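Local coordinates for glycoprotein (Chandipura virus, PDB 5MDM) that probably attaches the virus to host receptors and, when acidified in the endosome, changes shape as a trimer to fuse the viral and endosomal membranes, at residues Q37-L42 / V189-T194; T183-T188 / K207-M212; A215-L220 / P251-C256; P313-A318 / H330-R335. All coordinates share one frame; numbering follows the deposited sequence.

Contact 1: Q37-L42 / V189-T194; sequences QEESFL and VAYDKT
Gln-37 lies alongside Tyr-191 across two antiparallel strands, and its side chain touches a partner at almost every step. CB sits over one face of the Tyr-191 ring, offset toward the rim, 4.1 Å from the ring centroid, a CH-pi contact. CG stands anti to the backbone N (chi1 173°), which carries it out along the ring to 3.3 Å from Tyr-191 OH. The chain then bends at chi2 and turns the amide back over its own strand. There Gln-37 NE2 donates to Glu-38 O at 3.1 Å, with the acceptor in the amide plane, so the rotation of the amide is held. Gln-37 OE1 is left facing Lys-193, 3.9 Å from its CE.

The backbones are tied by two hydrogen-bonded pairs. Gln-37 N to Tyr-191 O is 2.9 Å, and Tyr-191 N to Gln-37 O is 3.0 Å. Glu-39 and Val-189 exchange a second pair of bonds. Between them Glu-38 and Ala-190 form a non-hydrogen-bonded pair on the other face of the sheet, where Glu-38 has a salt bridge to Lys-205. Glu-39 shares the face of Gln-37 and Tyr-191, and its carboxylate accepts from Gln-245 N. Further on, Val-189 CG2 meets the edge of the Phe-41 ring, 3.6 Å from CE2. Ile-244 covers Val-189 and Tyr-191.

This is regular antiparallel pairing of strands 36-49 and 180-192 in a four-stranded sheet; the first strand opens the region assigned by similarity to the fusion peptide.

Contact 2: T183-T188 / K207-M212; sequences TPLTVT and KYHSHM. With SO4 (sulfate ion), chain G.
Thr-183 starts the contact with its methyl: CG2 lies 4.1 Å from Tyr-208 CE2. Two residues on, Leu-185 carries most of the packing. Its CG is anti to the backbone N (chi1 -176°), and the two methyls part beyond it. Leu-185 CD1 touches both Tyr-208 CD2, at 3.5 Å, and Lys-207 CD, at 3.6 Å. Leu-185 CD2 meets the edge of the His-209 ring, 3.8 Å from CE1. Lys-207 also folds back on its neighbour, with CG above the centre of the Tyr-208 ring.

Thr-186 turns to a sulfate ion, probably from the crystallisation liquor. Its backbone N donates to sulfate O1 at 2.8 Å, and its OG1 donates to sulfate O3 at 3.2 Å. The bent chain of Lys-207 runs past the same ion.

Strand 36-49 pairs with strand 180-192 on one side, through Thr-45 and Ser-43; strand 202-205 pairs with 180-192 on its other edge, at Thr-188. Val-236 of strand 235-237 packs on both Leu-185 and His-209. Thr-265 and Ser-268, in the loop leading to helix 270-295, touch Tyr-208.

Contact 3: A215-L220 / P251-C256; sequences ARTCRL and PLFKEC
Cys-218 and Cys-256 join the two segments covalently. The SG atoms are 2.0 Å apart and the disulfide torsion is 87°, close to a right angle. Cys-218 SG sits between its own backbone N and carbonyl carbon (chi1 51°), which sends it across to Cys-256.

Two backbone hydrogen bonds lie beside the disulfide. Arg-219 N donates to Lys-254 O at 2.6 Å in a nearly straight bond. Cys-256 N donates to Arg-219 O, also at 2.6 Å, in a more bent one. They frame Glu-255, so Arg-219 and Glu-255 form a single beta bridge. The loop thus runs along strand 218-222, an outer strand of the three-stranded antiparallel sheet with 225-229 and 235-237. It belongs to the region assigned by similarity to trimerization, and it leads on toward helix 270-295. The disulfide pins the loop where this short pairing is made.

The charged contact is looser. Arg-219 NH2 and Glu-255 OE1 make a long salt bridge of 3.6 Å, with the guanidinium and carboxylate planes 77° apart. Arg-219 NH1 also lies 3.3 Å from Phe-253 O. Another polar atom, Thr-217 O, lies at the edge of the Phe-253 ring, near its plane. Thr-217 OG1 bonds to Glu-213 O.

Apolar contacts lie toward both ends. Phe-253 CD2 is 4.0 Å from Thr-217 CG2, and Ile-202 packs on Phe-253. At the other end Leu-220 CD1 touches Cys-256 CB at 4.0 Å. The side chain of Leu-220 is about 8 Å from that of Asp-138, a residue that interacts with host vimentin.

Contact 4: P313-A318 / H330-R335; sequences PGKGLA and HTRYVR
Gly-314 and Tyr-333 satisfy each other's backbone. Gly-314 N donates to Tyr-333 O at 3.0 Å, and Tyr-333 N donates to Gly-314 O at 2.8 Å. In both bonds the donor stands above the carbonyl plane. Gly-316 and Thr-331 repeat the exchange: Gly-316 N to Thr-331 O and Thr-331 N to Gly-316 O are both 2.9 Å. Between these pairs, Lys-315 and Arg-332 form a non-hydrogen-bonded pair. The backbone of Arg-332 is bonded to Glu-8 instead.

Tyr-333 adds a side-chain bond. With CG anti to its carbonyl carbon (chi1 -72°), the ring reaches along the glycines, and OH donates to Leu-317 O. The same hydroxyl is hydrogen-bonded to Asn-375 ND2, so it has two partners. The guanidinium of Arg-335 bonds to the carbonyls of His-211 and Ser-210, and Pro-313 CG lies over one of its faces.

On the face of Lys-315 and Leu-317 the side chains meet through carbon atoms. Leu-317 CD2 sits over the centre of the His-330 ring, 3.6 Å from its centroid, a CH-pi contact. Lys-315 CE comes to the ring edge, 4.0 Å from His-330 CD2.

Segment 330-335 lies on strand 325-338. Segment 313-318 turns a corner at Lys-315 into strand 316-322, and the two strands form a hairpin. Strand 2-7 pairs with strand 325-338 on its other edge, through Glu-8 just past its end and Phe-6.

All four contacts are partly buried. Contact 2 lies nearest the middle of the chain, about 11 Å from its centre; contact 4 lies farthest out, about 27 Å. Contacts 1 and 2 share strand 180-192 and touch directly: Phe-41 N bonds to Val-187 O, and Ser-40 OG pairs with Thr-188 OG1. Contacts 1 and 4 are ladders of antiparallel backbone bonds in different sheets. Contact 2 relies on side-chain packing, and contact 3 on a disulfide at a short bridge. Contacts 2 and 3 adjoin in sequence. Contact 2 meets contact 4 where Arg-335 binds the carbonyls of the 207-212 loop, linking the two sheets.

Contact 1: Q37-L42 / V189-T194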
# COMPACT_ATOMS: atom_id res chain seq x y z
N GLN A 37 -21.46 -32.91 0.40
CA GLN A 37 -21.34 -33.08 1.83
C GLN A 37 -20.23 -32.16 2.32
O GLN A 37 -19.23 -31.98 1.63
CB GLN A 37 -20.98 -34.53 2.15
CG GLN A 37 -20.67 -34.80 3.61
CD GLN A 37 -21.90 -34.73 4.47
OE1 GLN A 37 -22.87 -35.46 4.25
NE2 GLN A 37 -21.88 -33.84 5.46
N GLU A 38 -20.42 -31.55 3.49
CA GLU A 38 -19.38 -30.70 4.05
C GLU A 38 -18.88 -31.22 5.40
O GLU A 38 -19.63 -31.78 6.18
CB GLU A 38 -19.88 -29.27 4.20
CG GLU A 38 -19.90 -28.48 2.91
CD GLU A 38 -20.30 -27.04 3.12
OE1 GLU A 38 -20.31 -26.27 2.14
OE2 GLU A 38 -20.61 -26.67 4.27
N GLU A 39 -17.59 -31.03 5.64
CA GLU A 39 -16.97 -31.38 6.90
C GLU A 39 -15.88 -30.36 7.21
O GLU A 39 -15.12 -29.98 6.32
CB GLU A 39 -16.35 -32.78 6.84
CG GLU A 39 -17.33 -33.92 6.91
CD GLU A 39 -16.65 -35.27 6.83
OE1 GLU A 39 -15.61 -35.45 7.50
OE2 GLU A 39 -17.14 -36.15 6.09
N SER A 40 -15.82 -29.93 8.46
CA SER A 40 -14.85 -28.92 8.86
C SER A 40 -13.82 -29.47 9.83
O SER A 40 -14.09 -30.41 10.58
CB SER A 40 -15.57 -27.73 9.48
OG SER A 40 -16.54 -27.19 8.60
N PHE A 41 -12.64 -28.87 9.82
CA PHE A 41 -11.60 -29.21 10.78
C PHE A 41 -10.91 -27.95 11.30
O PHE A 41 -10.78 -26.96 10.58
CB PHE A 41 -10.60 -30.20 10.18
CG PHE A 41 -9.87 -29.67 8.98
CD1 PHE A 41 -8.62 -29.08 9.12
CD2 PHE A 41 -10.42 -29.79 7.72
CE1 PHE A 41 -7.94 -28.59 8.01
CE2 PHE A 41 -9.75 -29.30 6.59
CZ PHE A 41 -8.50 -28.71 6.74
N LEU A 42 -10.49 -27.98 12.57
CA LEU A 42 -9.77 -26.85 13.15
C LEU A 42 -8.42 -26.71 12.49
O LEU A 42 -7.69 -27.68 12.32
CB LEU A 42 -9.59 -27.04 14.65
CG LEU A 42 -8.85 -25.93 15.39
CD1 LEU A 42 -9.55 -24.60 15.22
CD2 LEU A 42 -8.76 -26.29 16.85
N VAL A 189 -14.33 -28.71 4.30
CA VAL A 189 -14.11 -29.55 3.14
C VAL A 189 -15.45 -29.88 2.51
O VAL A 189 -16.35 -30.37 3.18
CB VAL A 189 -13.42 -30.86 3.54
CG1 VAL A 189 -13.29 -31.78 2.34
CG2 VAL A 189 -12.06 -30.59 4.14
N ALA A 190 -15.59 -29.62 1.21
CA ALA A 190 -16.79 -30.01 0.48
C ALA A 190 -16.46 -31.09 -0.55
O ALA A 190 -15.50 -30.97 -1.30
CB ALA A 190 -17.42 -28.81 -0.20
N TYR A 191 -17.26 -32.14 -0.58
CA TYR A 191 -16.98 -33.26 -1.46
C TYR A 191 -18.25 -34.00 -1.85
O TYR A 191 -19.27 -33.89 -1.17
CB TYR A 191 -16.01 -34.22 -0.80
CG TYR A 191 -16.52 -34.84 0.48
CD1 TYR A 191 -17.17 -36.06 0.48
CD2 TYR A 191 -16.32 -34.21 1.70
CE1 TYR A 191 -17.63 -36.62 1.65
CE2 TYR A 191 -16.77 -34.76 2.88
CZ TYR A 191 -17.42 -35.97 2.85
OH TYR A 191 -17.87 -36.53 4.02
N ASP A 192 -18.17 -34.75 -2.94
CA ASP A 192 -19.32 -35.52 -3.40
C ASP A 192 -19.63 -36.65 -2.42
O ASP A 192 -18.80 -37.53 -2.18
CB ASP A 192 -19.08 -36.06 -4.81
CG ASP A 192 -20.35 -36.49 -5.49
OD1 ASP A 192 -20.53 -36.16 -6.69
OD2 ASP A 192 -21.19 -37.16 -4.84
N LYS A 193 -20.83 -36.59 -1.84
CA LYS A 193 -21.25 -37.51 -0.78
C LYS A 193 -21.18 -38.97 -1.21
O LYS A 193 -20.91 -39.86 -0.41
CB LYS A 193 -22.68 -37.16 -0.36
CG LYS A 193 -23.18 -37.91 0.85
CD LYS A 193 -24.70 -37.76 0.99
CE LYS A 193 -25.12 -36.31 1.14
NZ LYS A 193 -26.60 -36.19 1.27
N THR A 194 -21.42 -39.21 -2.50
CA THR A 194 -21.56 -40.56 -3.02
C THR A 194 -20.22 -41.18 -3.43
O THR A 194 -19.94 -42.33 -3.11
CB THR A 194 -22.49 -40.57 -4.24
OG1 THR A 194 -21.72 -40.54 -5.44
CG2 THR A 194 -23.42 -39.36 -4.19

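Contact 2: T183-T188 / K207-M212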
# COMPACT_ATOMS: atom_id res chain seq x y z
N THR A 183 -3.13 -17.80 12.90
CA THR A 183 -4.44 -17.64 13.52
C THR A 183 -5.27 -18.91 13.36
O THR A 183 -5.18 -19.59 12.33
CB THR A 183 -5.22 -16.45 12.96
OG1 THR A 183 -6.42 -16.27 13.72
CG2 THR A 183 -5.61 -16.68 11.51
N PRO A 184 -6.05 -19.24 14.39
CA PRO A 184 -6.97 -20.37 14.28
C PRO A 184 -8.02 -20.10 13.21
O PRO A 184 -8.38 -18.96 12.94
CB PRO A 184 -7.59 -20.47 15.68
CG PRO A 184 -7.37 -19.14 16.29
CD PRO A 184 -6.09 -18.63 15.72
N LEU A 185 -8.52 -21.17 12.62
CA LEU A 185 -9.33 -21.04 11.42
C LEU A 185 -10.10 -22.33 11.25
O LEU A 185 -9.53 -23.41 11.31
CB LEU A 185 -8.39 -20.85 10.23
CG LEU A 185 -8.99 -20.61 8.86
CD1 LEU A 185 -9.72 -19.29 8.87
CD2 LEU A 185 -7.89 -20.59 7.82
N THR A 186 -11.41 -22.23 11.07
CA THR A 186 -12.17 -23.40 10.67
C THR A 186 -12.05 -23.53 9.16
O THR A 186 -12.41 -22.60 8.41
CB THR A 186 -13.65 -23.29 11.06
OG1 THR A 186 -13.76 -23.31 12.49
CG2 THR A 186 -14.43 -24.46 10.50
N VAL A 187 -11.52 -24.66 8.71
CA VAL A 187 -11.46 -24.96 7.29
C VAL A 187 -12.51 -26.02 7.00
O VAL A 187 -12.61 -27.01 7.71
CB VAL A 187 -10.07 -25.46 6.86
CG1 VAL A 187 -10.10 -25.91 5.42
CG2 VAL A 187 -9.05 -24.35 7.04
N THR A 188 -13.30 -25.78 5.96
CA THR A 188 -14.39 -26.68 5.60
C THR A 188 -14.10 -27.40 4.29
O THR A 188 -13.67 -26.79 3.31
CB THR A 188 -15.70 -25.91 5.43
OG1 THR A 188 -16.04 -25.28 6.67
CG2 THR A 188 -16.81 -26.86 5.03
N LYS A 207 -12.97 -18.65 6.06
CA LYS A 207 -13.37 -17.25 6.08
C LYS A 207 -12.40 -16.41 5.26
O LYS A 207 -12.67 -15.25 4.93
CB LYS A 207 -13.50 -16.72 7.52
CG LYS A 207 -12.20 -16.39 8.23
CD LYS A 207 -12.25 -16.85 9.67
CE LYS A 207 -11.61 -15.86 10.63
NZ LYS A 207 -12.64 -15.02 11.31
N TYR A 208 -11.26 -17.02 4.92
CA TYR A 208 -10.18 -16.35 4.21
C TYR A 208 -9.94 -16.96 2.84
O TYR A 208 -9.18 -16.42 2.03
CB TYR A 208 -8.91 -16.49 5.02
CG TYR A 208 -8.92 -15.76 6.33
CD1 TYR A 208 -9.45 -14.48 6.44
CD2 TYR A 208 -8.39 -16.34 7.47
CE1 TYR A 208 -9.45 -13.81 7.64
CE2 TYR A 208 -8.39 -15.68 8.67
CZ TYR A 208 -8.92 -14.41 8.75
OH TYR A 208 -8.93 -13.75 9.95
N HIS A 209 -10.55 -18.10 2.58
CA HIS A 209 -10.27 -18.85 1.37
C HIS A 209 -11.53 -19.21 0.61
O HIS A 209 -12.37 -19.97 1.09
CB HIS A 209 -9.48 -20.11 1.70
CG HIS A 209 -8.23 -19.83 2.47
ND1 HIS A 209 -8.17 -19.88 3.85
CD2 HIS A 209 -6.99 -19.47 2.06
CE1 HIS A 209 -6.95 -19.58 4.25
NE2 HIS A 209 -6.22 -19.32 3.19
N SER A 210 -11.65 -18.67 -0.60
CA SER A 210 -12.85 -18.86 -1.40
C SER A 210 -12.68 -19.99 -2.40
O SER A 210 -11.83 -19.90 -3.28
CB SER A 210 -13.20 -17.57 -2.14
OG SER A 210 -14.17 -17.82 -3.14
N HIS A 211 -13.50 -21.03 -2.24
CA HIS A 211 -13.59 -22.15 -3.18
C HIS A 211 -12.23 -22.57 -3.72
O HIS A 211 -11.88 -22.27 -4.86
CB HIS A 211 -14.56 -21.83 -4.32
CG HIS A 211 -14.87 -23.00 -5.20
ND1 HIS A 211 -15.94 -23.84 -4.97
CD2 HIS A 211 -14.24 -23.49 -6.30
CE1 HIS A 211 -15.96 -24.78 -5.89
NE2 HIS A 211 -14.94 -24.59 -6.71
N MET A 212 -11.46 -23.25 -2.90
CA MET A 212 -10.08 -23.57 -3.24
C MET A 212 -9.95 -25.02 -3.72
O MET A 212 -10.24 -25.96 -2.98
CB MET A 212 -9.16 -23.29 -2.04
CG MET A 212 -7.85 -22.61 -2.39
SD MET A 212 -7.90 -21.01 -3.25
CE MET A 212 -8.74 -19.99 -2.05
S SO4 G . -13.84 -19.24 12.00
O1 SO4 G . -12.46 -19.73 11.92
O2 SO4 G . -14.37 -19.02 10.67
O3 SO4 G . -14.69 -20.22 12.67
O4 SO4 G . -13.83 -17.99 12.74

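Contact 3: A215-L220 / P251-C256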
# COMPACT_ATOMS: atom_id res chain seq x y z
N ALA A 215 -7.80 -30.29 -6.05
CA ALA A 215 -7.10 -30.91 -7.16
C ALA A 215 -5.79 -30.18 -7.48
O ALA A 215 -4.86 -30.77 -8.02
CB ALA A 215 -8.00 -30.95 -8.38
N ARG A 216 -5.73 -28.89 -7.15
CA ARG A 216 -4.52 -28.11 -7.34
C ARG A 216 -3.92 -27.76 -5.97
O ARG A 216 -3.19 -26.78 -5.83
CB ARG A 216 -4.82 -26.84 -8.16
CG ARG A 216 -5.11 -27.10 -9.64
CD ARG A 216 -5.78 -25.90 -10.32
NE ARG A 216 -4.95 -24.70 -10.32
CZ ARG A 216 -5.39 -23.48 -10.00
NH1 ARG A 216 -6.65 -23.30 -9.65
NH2 ARG A 216 -4.56 -22.44 -10.03
N THR A 217 -4.26 -28.57 -4.97
CA THR A 217 -3.78 -28.37 -3.60
C THR A 217 -2.74 -29.41 -3.25
O THR A 217 -2.97 -30.61 -3.44
CB THR A 217 -4.94 -28.46 -2.60
OG1 THR A 217 -5.86 -27.39 -2.84
CG2 THR A 217 -4.42 -28.36 -1.16
N CYS A 218 -1.60 -28.98 -2.71
CA CYS A 218 -0.52 -29.92 -2.42
C CYS A 218 -0.11 -29.89 -0.95
O CYS A 218 -0.34 -28.90 -0.27
CB CYS A 218 0.68 -29.68 -3.34
SG CYS A 218 1.24 -27.96 -3.40
N ARG A 219 0.49 -30.97 -0.48
CA ARG A 219 0.89 -31.10 0.93
C ARG A 219 2.24 -30.43 1.18
O ARG A 219 3.17 -30.58 0.39
CB ARG A 219 0.96 -32.58 1.29
CG ARG A 219 0.92 -32.87 2.77
CD ARG A 219 0.86 -34.37 3.03
NE ARG A 219 2.14 -35.03 2.83
CZ ARG A 219 2.28 -36.23 2.28
NH1 ARG A 219 1.21 -36.88 1.86
NH2 ARG A 219 3.49 -36.77 2.14
N LEU A 220 2.35 -29.71 2.29
CA LEU A 220 3.59 -29.00 2.61
C LEU A 220 3.73 -28.77 4.11
O LEU A 220 2.75 -28.45 4.80
CB LEU A 220 3.67 -27.66 1.85
CG LEU A 220 4.92 -26.79 1.96
CD1 LEU A 220 5.05 -25.95 0.70
CD2 LEU A 220 4.87 -25.86 3.16
N PRO A 251 -3.11 -37.43 3.85
CA PRO A 251 -2.41 -38.26 2.86
C PRO A 251 -3.01 -38.24 1.45
O PRO A 251 -2.37 -38.72 0.52
CB PRO A 251 -2.52 -39.67 3.45
CG PRO A 251 -2.68 -39.44 4.90
CD PRO A 251 -3.55 -38.24 5.00
N LEU A 252 -4.21 -37.70 1.31
CA LEU A 252 -4.87 -37.62 0.01
C LEU A 252 -4.16 -36.65 -0.93
O LEU A 252 -4.47 -36.59 -2.12
CB LEU A 252 -6.31 -37.17 0.18
CG LEU A 252 -7.42 -38.22 0.26
CD1 LEU A 252 -7.07 -39.27 1.26
CD2 LEU A 252 -8.74 -37.55 0.62
N PHE A 253 -3.22 -35.87 -0.40
CA PHE A 253 -2.60 -34.79 -1.16
C PHE A 253 -1.13 -35.03 -1.46
O PHE A 253 -0.36 -35.40 -0.58
CB PHE A 253 -2.81 -33.45 -0.45
CG PHE A 253 -4.24 -33.06 -0.31
CD1 PHE A 253 -4.98 -33.48 0.79
CD2 PHE A 253 -4.87 -32.31 -1.29
CE1 PHE A 253 -6.31 -33.14 0.91
CE2 PHE A 253 -6.20 -31.97 -1.16
CZ PHE A 253 -6.92 -32.39 -0.06
N LYS A 254 -0.76 -34.81 -2.72
CA LYS A 254 0.62 -34.94 -3.15
C LYS A 254 1.50 -33.97 -2.38
O LYS A 254 1.12 -32.82 -2.14
CB LYS A 254 0.72 -34.67 -4.66
CG LYS A 254 -0.09 -33.45 -5.14
CD LYS A 254 0.14 -33.18 -6.63
CE LYS A 254 -0.86 -32.16 -7.18
NZ LYS A 254 -0.73 -30.81 -6.56
N GLU A 255 2.68 -34.45 -1.97
CA GLU A 255 3.69 -33.59 -1.37
C GLU A 255 4.05 -32.49 -2.37
O GLU A 255 4.07 -32.72 -3.58
CB GLU A 255 4.93 -34.40 -1.01
CG GLU A 255 6.02 -33.61 -0.33
CD GLU A 255 6.02 -33.78 1.17
OE1 GLU A 255 6.49 -34.84 1.65
OE2 GLU A 255 5.56 -32.86 1.88
N CYS A 256 4.33 -31.29 -1.86
CA CYS A 256 4.61 -30.16 -2.74
C CYS A 256 6.01 -30.25 -3.34
O CYS A 256 6.94 -30.70 -2.68
CB CYS A 256 4.42 -28.83 -2.01
SG CYS A 256 2.69 -28.28 -2.02

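Contact 4: P313-A318 / H330-R335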
# COMPACT_ATOMS: atom_id res chain seq x y z
N PRO A 313 -17.84 -19.48 -7.47
CA PRO A 313 -18.36 -20.73 -8.04
C PRO A 313 -19.52 -21.27 -7.22
O PRO A 313 -19.63 -20.97 -6.02
CB PRO A 313 -17.16 -21.67 -7.95
CG PRO A 313 -15.98 -20.78 -7.91
CD PRO A 313 -16.41 -19.57 -7.15
N GLY A 314 -20.38 -22.05 -7.86
CA GLY A 314 -21.52 -22.63 -7.18
C GLY A 314 -22.75 -22.72 -8.06
O GLY A 314 -22.85 -22.04 -9.09
N LYS A 315 -23.70 -23.56 -7.65
CA LYS A 315 -24.97 -23.67 -8.34
C LYS A 315 -25.71 -22.35 -8.17
O LYS A 315 -25.93 -21.89 -7.05
CB LYS A 315 -25.79 -24.83 -7.75
CG LYS A 315 -27.15 -25.04 -8.39
CD LYS A 315 -27.05 -25.57 -9.81
CE LYS A 315 -28.43 -25.70 -10.45
NZ LYS A 315 -28.34 -26.21 -11.85
N GLY A 316 -26.07 -21.72 -9.28
CA GLY A 316 -26.81 -20.47 -9.23
C GLY A 316 -27.65 -20.18 -10.46
O GLY A 316 -27.99 -21.08 -11.24
N LEU A 317 -27.99 -18.91 -10.63
CA LEU A 317 -28.77 -18.47 -11.78
C LEU A 317 -28.02 -17.40 -12.55
O LEU A 317 -27.26 -16.62 -11.97
CB LEU A 317 -30.12 -17.91 -11.32
CG LEU A 317 -31.00 -18.83 -10.48
CD1 LEU A 317 -32.31 -18.14 -10.14
CD2 LEU A 317 -31.27 -20.13 -11.23
N ALA A 318 -28.24 -17.35 -13.85
CA ALA A 318 -27.71 -16.27 -14.67
C ALA A 318 -28.89 -15.49 -15.23
O ALA A 318 -30.01 -16.01 -15.29
CB ALA A 318 -26.84 -16.82 -15.78
N HIS A 330 -30.95 -21.57 -14.91
CA HIS A 330 -30.18 -22.35 -13.95
C HIS A 330 -28.81 -22.65 -14.54
O HIS A 330 -28.68 -22.85 -15.75
CB HIS A 330 -30.90 -23.66 -13.61
CG HIS A 330 -31.92 -23.52 -12.52
ND1 HIS A 330 -33.21 -23.11 -12.76
CD2 HIS A 330 -31.83 -23.73 -11.19
CE1 HIS A 330 -33.88 -23.08 -11.62
NE2 HIS A 330 -33.07 -23.45 -10.65
N THR A 331 -27.79 -22.66 -13.70
CA THR A 331 -26.44 -22.97 -14.15
C THR A 331 -25.55 -23.25 -12.96
O THR A 331 -25.94 -23.03 -11.82
CB THR A 331 -25.83 -21.82 -14.97
OG1 THR A 331 -24.60 -22.26 -15.55
CG2 THR A 331 -25.56 -20.62 -14.08
N ARG A 332 -24.34 -23.74 -13.22
CA ARG A 332 -23.34 -23.85 -12.17
C ARG A 332 -22.17 -22.96 -12.54
O ARG A 332 -21.47 -23.20 -13.52
CB ARG A 332 -22.89 -25.30 -11.98
CG ARG A 332 -21.74 -25.48 -10.98
CD ARG A 332 -21.78 -26.83 -10.27
NE ARG A 332 -21.74 -27.96 -11.19
CZ ARG A 332 -22.80 -28.69 -11.54
NH1 ARG A 332 -23.99 -28.40 -11.03
NH2 ARG A 332 -22.67 -29.70 -12.39
N TYR A 333 -21.99 -21.89 -11.77
CA TYR A 333 -20.86 -21.01 -11.98
C TYR A 333 -19.57 -21.75 -11.63
O TYR A 333 -19.52 -22.52 -10.67
CB TYR A 333 -20.99 -19.76 -11.12
CG TYR A 333 -22.05 -18.79 -11.57
CD1 TYR A 333 -21.73 -17.67 -12.33
CD2 TYR A 333 -23.38 -18.98 -11.22
CE1 TYR A 333 -22.70 -16.78 -12.73
CE2 TYR A 333 -24.36 -18.09 -11.62
CZ TYR A 333 -24.01 -16.99 -12.37
OH TYR A 333 -24.98 -16.10 -12.78
N VAL A 334 -18.54 -21.51 -12.42
CA VAL A 334 -17.22 -22.06 -12.15
C VAL A 334 -16.19 -20.96 -12.33
O VAL A 334 -16.45 -19.95 -12.99
CB VAL A 334 -16.88 -23.22 -13.07
CG1 VAL A 334 -17.90 -24.35 -12.89
CG2 VAL A 334 -16.85 -22.75 -14.51
N ARG A 335 -15.01 -21.15 -11.75
CA ARG A 335 -13.95 -20.17 -11.85
C ARG A 335 -13.22 -20.32 -13.17
O ARG A 335 -12.80 -21.42 -13.55
CB ARG A 335 -12.98 -20.30 -10.68
CG ARG A 335 -11.75 -19.42 -10.77
CD ARG A 335 -10.98 -19.44 -9.46
NE ARG A 335 -11.79 -18.89 -8.36
CZ ARG A 335 -11.88 -19.44 -7.16
NH1 ARG A 335 -11.22 -20.55 -6.88
NH2 ARG A 335 -12.63 -18.88 -6.23